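Post-proline cleaving enzyme (Rickettsia typhi, PDB 4HVT) is probably a serine peptidase that cuts oligopeptides after proline, its hydrolase domain paired with a beta-propeller. Local coordinates at residues T73-N85 with S402-I414. Residues are numbered along the deposited sequence; the frame is centred on the assembly and turned at random.
Sequences TPYGVIRKGYVYN and SSYEEEEEALITI. With EDO (1,2-ethanediol), chain C.
Tyr404 inserts CE2 between Val77 CG2 (3.4 Å) and Arg79 CG, which lie on opposite sides of the ring plane; the Ile78 carbonyl oxygen lies in plane at the ring edge. Its hydroxyl takes a bent hydrogen bond from Arg79 NH1 (2.9 Å, 136°). The arginine chain folds at chi3 (-63°), setting the guanidinium nearly perpendicular to this ring, while NH2 sits over the centre of the Tyr84 ring. Further along, Glu407 bends at chi2 (-70°), and OE2 receives an almost straight bond from Lys80 N (2.8 Å), which arrives from above the carboxylate plane. Waters join OE2 to Lys80 NZ and OE1 to Gly81 N, so one carboxylate binds the type I' turn Arg79-Tyr82 directly and through water. Lys80 NZ forms a salt bridge with Glu406 OE2, its hydrogen bond weak at 3.2 Å, and a water also links NZ to OE1. On the buried side, Ile78 CD1 packs against Leu411 CG (3.8 Å), and Leu411 CD1 touches the Gly76 carbonyl oxygen and Val83 CG1. Between the strands, one water accepts from Ile78 N and hydrogen-bonds Ser402 OG. Side chains and water thus join antiparallel strands 77-79 and 410-414 across the unclosed ("non-velcroed") first-to-last blade junction of the seven-bladed prolyl oligopeptidase propeller.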
loop_
_atom_site.group_PDB
_atom_site.type_symbol
_atom_site.label_atom_id
_atom_site.label_comp_id
_atom_site.label_asym_id
_atom_site.label_seq_id
_atom_site.Cartn_x
_atom_site.Cartn_y
_atom_site.Cartn_z
ATOM N N THR A 73 4.781 19.317 -1.655
ATOM C CA THR A 73 3.878 19.375 -2.791
ATOM C C THR A 73 2.500 18.937 -2.371
ATOM O O THR A 73 2.359 17.800 -1.850
ATOM C CB THR A 73 4.389 18.488 -3.935
ATOM O OG1 THR A 73 5.664 19.013 -4.345
ATOM C CG2 THR A 73 3.431 18.544 -5.093
ATOM N N PRO A 74 1.484 19.813 -2.590
ATOM C CA PRO A 74 0.108 19.427 -2.207
ATOM C C PRO A 74 -0.608 18.664 -3.332
ATOM O O PRO A 74 -1.248 19.246 -4.172
ATOM C CB PRO A 74 -0.551 20.788 -1.946
ATOM C CG PRO A 74 0.115 21.705 -2.924
ATOM C CD PRO A 74 1.534 21.217 -3.030
ATOM N N TYR A 75 -0.443 17.362 -3.379
ATOM C CA TYR A 75 -1.025 16.542 -4.420
ATOM C C TYR A 75 -2.538 16.558 -4.270
ATOM O O TYR A 75 -3.090 16.729 -3.165
ATOM C CB TYR A 75 -0.465 15.112 -4.338
ATOM C CG TYR A 75 1.018 15.070 -4.569
ATOM C CD1 TYR A 75 1.530 15.212 -5.849
ATOM C CD2 TYR A 75 1.923 14.936 -3.516
ATOM C CE1 TYR A 75 2.863 15.216 -6.088
ATOM C CE2 TYR A 75 3.290 14.938 -3.759
ATOM C CZ TYR A 75 3.744 15.091 -5.053
ATOM O OH TYR A 75 5.088 15.116 -5.297
ATOM N N GLY A 76 -3.235 16.397 -5.359
ATOM C CA GLY A 76 -4.700 16.393 -5.261
ATOM C C GLY A 76 -5.486 15.703 -6.336
ATOM O O GLY A 76 -4.928 15.016 -7.152
ATOM N N VAL A 77 -6.797 15.936 -6.300
ATOM C CA VAL A 77 -7.774 15.369 -7.240
ATOM C C VAL A 77 -8.794 16.482 -7.573
ATOM O O VAL A 77 -9.240 17.240 -6.690
ATOM C CB VAL A 77 -8.456 14.109 -6.657
ATOM C CG1 VAL A 77 -9.243 14.424 -5.451
ATOM C CG2 VAL A 77 -9.375 13.496 -7.664
ATOM N N ILE A 78 -9.163 16.595 -8.855
ATOM C CA ILE A 78 -10.131 17.550 -9.327
ATOM C C ILE A 78 -11.555 16.977 -9.290
ATOM O O ILE A 78 -11.826 15.908 -9.867
ATOM C CB ILE A 78 -9.853 17.942 -10.777
ATOM C CG1 ILE A 78 -8.487 18.711 -10.835
ATOM C CG2 ILE A 78 -11.010 18.763 -11.358
ATOM C CD1 ILE A 78 -7.922 19.006 -12.221
ATOM N N ARG A 79 -12.432 17.715 -8.631
ATOM C CA ARG A 79 -13.875 17.539 -8.722
ATOM C C ARG A 79 -14.594 18.880 -8.829
ATOM O O ARG A 79 -14.388 19.792 -8.016
ATOM C CB ARG A 79 -14.426 16.757 -7.506
ATOM C CG ARG A 79 -14.010 15.302 -7.393
ATOM C CD ARG A 79 -14.894 14.546 -6.409
ATOM N NE ARG A 79 -14.760 15.099 -5.069
ATOM C CZ ARG A 79 -13.703 14.867 -4.280
ATOM N NH1 ARG A 79 -12.689 14.121 -4.681
ATOM N NH2 ARG A 79 -13.650 15.404 -3.082
ATOM N N LYS A 80 -15.409 19.007 -9.874
ATOM C CA LYS A 80 -16.311 20.138 -10.101
ATOM C C LYS A 80 -15.637 21.491 -9.867
ATOM O O LYS A 80 -16.113 22.328 -9.116
ATOM C CB LYS A 80 -17.600 19.985 -9.299
ATOM C CG LYS A 80 -18.362 18.701 -9.653
ATOM C CD LYS A 80 -19.698 18.623 -8.950
ATOM C CE LYS A 80 -20.439 17.313 -9.259
ATOM N NZ LYS A 80 -19.626 16.112 -8.944
ATOM N N GLY A 81 -14.479 21.644 -10.506
ATOM C CA GLY A 81 -13.766 22.945 -10.565
ATOM C C GLY A 81 -12.832 23.224 -9.403
ATOM O O GLY A 81 -12.262 24.322 -9.299
ATOM N N TYR A 82 -12.712 22.263 -8.491
ATOM C CA TYR A 82 -11.832 22.388 -7.320
ATOM C C TYR A 82 -10.844 21.249 -7.281
ATOM O O TYR A 82 -11.154 20.129 -7.683
ATOM C CB TYR A 82 -12.665 22.332 -6.013
ATOM C CG TYR A 82 -13.446 23.544 -5.716
ATOM C CD1 TYR A 82 -14.683 23.727 -6.284
ATOM C CD2 TYR A 82 -12.969 24.522 -4.857
ATOM C CE1 TYR A 82 -15.425 24.856 -6.034
ATOM C CE2 TYR A 82 -13.720 25.659 -4.585
ATOM C CZ TYR A 82 -14.944 25.811 -5.183
ATOM O OH TYR A 82 -15.699 26.941 -4.936
ATOM N N VAL A 83 -9.675 21.507 -6.702
ATOM C CA VAL A 83 -8.726 20.501 -6.343
ATOM C C VAL A 83 -8.806 20.290 -4.863
ATOM O O VAL A 83 -8.772 21.247 -4.076
ATOM C CB VAL A 83 -7.260 20.928 -6.653
ATOM C CG1 VAL A 83 -6.298 19.860 -6.205
ATOM C CG2 VAL A 83 -7.156 21.228 -8.148
ATOM N N TYR A 84 -8.968 19.024 -4.516
ATOM C CA TYR A 84 -9.014 18.525 -3.122
ATOM C C TYR A 84 -7.654 17.977 -2.712
ATOM O O TYR A 84 -6.989 17.306 -3.478
ATOM C CB TYR A 84 -10.124 17.480 -2.966
ATOM C CG TYR A 84 -11.495 18.047 -3.124
ATOM C CD1 TYR A 84 -11.985 18.397 -4.367
ATOM C CD2 TYR A 84 -12.320 18.295 -1.989
ATOM C CE1 TYR A 84 -13.239 18.977 -4.502
ATOM C CE2 TYR A 84 -13.568 18.894 -2.125
ATOM C CZ TYR A 84 -14.026 19.236 -3.382
ATOM O OH TYR A 84 -15.271 19.842 -3.541
ATOM N N ASN A 85 -7.250 18.244 -1.465
ATOM C CA ASN A 85 -5.923 17.917 -0.971
ATOM C C ASN A 85 -6.044 17.548 0.497
ATOM O O ASN A 85 -6.902 18.087 1.210
ATOM C CB ASN A 85 -4.985 19.131 -1.185
ATOM C CG ASN A 85 -3.690 19.062 -0.412
ATOM O OD1 ASN A 85 -3.498 19.774 0.555
ATOM N ND2 ASN A 85 -2.788 18.209 -0.852
ATOM N N SER A 402 -4.839 10.932 -10.895
ATOM C CA SER A 402 -6.182 10.898 -10.282
ATOM C C SER A 402 -7.157 11.378 -11.351
ATOM O O SER A 402 -6.878 12.327 -12.074
ATOM C CB SER A 402 -6.273 11.801 -9.054
ATOM O OG SER A 402 -5.981 13.160 -9.282
ATOM N N SER A 403 -8.292 10.690 -11.475
ATOM C CA SER A 403 -9.292 11.082 -12.484
ATOM C C SER A 403 -10.589 10.374 -12.191
ATOM O O SER A 403 -10.612 9.395 -11.419
ATOM C CB SER A 403 -8.855 10.757 -13.910
ATOM O OG SER A 403 -8.884 9.341 -14.152
ATOM N N TYR A 404 -11.625 10.893 -12.816
ATOM C CA TYR A 404 -12.990 10.297 -12.755
ATOM C C TYR A 404 -13.648 10.417 -14.103
ATOM O O TYR A 404 -13.462 11.388 -14.844
ATOM C CB TYR A 404 -13.893 11.059 -11.798
ATOM C CG TYR A 404 -13.454 11.210 -10.381
ATOM C CD1 TYR A 404 -13.732 10.266 -9.446
ATOM C CD2 TYR A 404 -12.840 12.378 -9.982
ATOM C CE1 TYR A 404 -13.372 10.434 -8.115
ATOM C CE2 TYR A 404 -12.462 12.563 -8.670
ATOM C CZ TYR A 404 -12.731 11.605 -7.749
ATOM O OH TYR A 404 -12.360 11.786 -6.430
ATOM N N GLU A 405 -14.447 9.432 -14.455
ATOM C CA GLU A 405 -15.171 9.513 -15.721
ATOM C C GLU A 405 -16.110 10.726 -15.722
ATOM O O GLU A 405 -16.493 11.183 -16.780
ATOM C CB GLU A 405 -15.953 8.197 -15.976
ATOM C CG GLU A 405 -16.514 8.079 -17.371
ATOM C CD GLU A 405 -17.006 6.684 -17.736
ATOM O OE1 GLU A 405 -16.767 5.722 -16.963
ATOM O OE2 GLU A 405 -17.670 6.613 -18.795
ATOM N N GLU A 406 -16.509 11.222 -14.564
ATOM C CA GLU A 406 -17.390 12.396 -14.517
ATOM C C GLU A 406 -16.650 13.661 -15.025
ATOM O O GLU A 406 -17.278 14.592 -15.506
ATOM C CB GLU A 406 -17.933 12.661 -13.131
ATOM C CG GLU A 406 -18.938 13.810 -13.181
ATOM C CD GLU A 406 -19.827 13.925 -11.985
ATOM O OE1 GLU A 406 -19.892 12.970 -11.190
ATOM O OE2 GLU A 406 -20.455 14.996 -11.868
ATOM N N GLU A 407 -15.334 13.684 -14.921
ATOM C CA GLU A 407 -14.525 14.869 -15.177
ATOM C C GLU A 407 -13.742 14.737 -16.500
ATOM O O GLU A 407 -13.090 13.714 -16.772
ATOM C CB GLU A 407 -13.526 15.063 -14.010
ATOM C CG GLU A 407 -14.177 15.380 -12.680
ATOM C CD GLU A 407 -14.799 16.765 -12.616
ATOM O OE1 GLU A 407 -14.417 17.671 -13.401
ATOM O OE2 GLU A 407 -15.677 16.946 -11.762
ATOM N N GLU A 408 -13.754 15.798 -17.313
ATOM C CA GLU A 408 -12.875 15.886 -18.486
ATOM C C GLU A 408 -11.380 16.053 -18.128
ATOM O O GLU A 408 -10.564 15.540 -18.836
ATOM C CB GLU A 408 -13.281 17.080 -19.368
ATOM C CG GLU A 408 -14.626 16.783 -20.022
ATOM C CD GLU A 408 -15.231 17.929 -20.777
ATOM O OE1 GLU A 408 -14.978 19.094 -20.403
ATOM O OE2 GLU A 408 -15.985 17.642 -21.741
ATOM N N GLU A 409 -11.085 16.782 -17.058
ATOM C CA GLU A 409 -9.723 17.075 -16.631
ATOM C C GLU A 409 -9.261 16.131 -15.525
ATOM O O GLU A 409 -10.042 15.563 -14.780
ATOM C CB GLU A 409 -9.593 18.518 -16.160
ATOM C CG GLU A 409 -9.862 19.509 -17.280
ATOM C CD GLU A 409 -9.626 20.982 -16.873
ATOM O OE1 GLU A 409 -9.737 21.363 -15.686
ATOM O OE2 GLU A 409 -9.358 21.778 -17.781
ATOM N N ALA A 410 -7.953 16.004 -15.403
ATOM C CA ALA A 410 -7.325 15.045 -14.491
ATOM C C ALA A 410 -5.951 15.607 -14.084
ATOM O O ALA A 410 -5.419 16.466 -14.778
ATOM C CB ALA A 410 -7.145 13.692 -15.174
ATOM N N LEU A 411 -5.422 15.121 -12.984
ATOM C CA LEU A 411 -4.067 15.466 -12.532
ATOM C C LEU A 411 -3.145 14.289 -12.651
ATOM O O LEU A 411 -3.448 13.184 -12.143
ATOM C CB LEU A 411 -4.043 16.018 -11.124
ATOM C CG LEU A 411 -4.795 17.355 -10.961
ATOM C CD1 LEU A 411 -4.996 17.690 -9.505
ATOM C CD2 LEU A 411 -4.070 18.494 -11.692
ATOM N N ILE A 412 -2.022 14.519 -13.312
ATOM C CA ILE A 412 -1.040 13.476 -13.637
ATOM C C ILE A 412 0.226 13.816 -12.856
ATOM O O ILE A 412 0.585 14.993 -12.796
ATOM C CB ILE A 412 -0.757 13.447 -15.170
ATOM C CG1 ILE A 412 -1.802 12.578 -15.963
ATOM C CG2 ILE A 412 0.586 12.837 -15.477
ATOM C CD1 ILE A 412 -3.176 12.989 -15.745
ATOM N N THR A 413 0.897 12.806 -12.300
ATOM C CA THR A 413 2.263 13.017 -11.829
ATOM C C THR A 413 3.249 12.232 -12.684
ATOM O O THR A 413 2.955 11.081 -13.076
ATOM C CB THR A 413 2.441 12.688 -10.347
ATOM O OG1 THR A 413 2.081 11.314 -10.077
ATOM C CG2 THR A 413 1.587 13.597 -9.548
ATOM N N ILE A 414 4.436 12.798 -12.927
ATOM C CA ILE A 414 5.548 12.062 -13.529
ATOM C C ILE A 414 6.782 12.424 -12.688
ATOM O O ILE A 414 6.966 13.601 -12.283
ATOM C CB ILE A 414 5.807 12.358 -15.021
ATOM C CG1 ILE A 414 4.525 12.337 -15.861
ATOM C CG2 ILE A 414 6.770 11.369 -15.634
ATOM C CD1 ILE A 414 4.631 12.851 -17.266
HETATM C C1 EDO C . 1.553 17.068 2.403
HETATM O O1 EDO C . 0.816 16.516 3.523
HETATM C C2 EDO C . 0.805 16.712 1.112
HETATM O O2 EDO C . -0.438 17.430 0.955
HETATM O O HOH W 1 -10.393 14.446 -11.949
HETATM O O HOH W 2 -7.845 14.954 -10.761
HETATM O O HOH W 3 -17.140 15.224 -10.323
HETATM O O HOH W 4 -21.253 13.779 -9.108
HETATM O O HOH W 5 -14.068 20.302 -12.846
#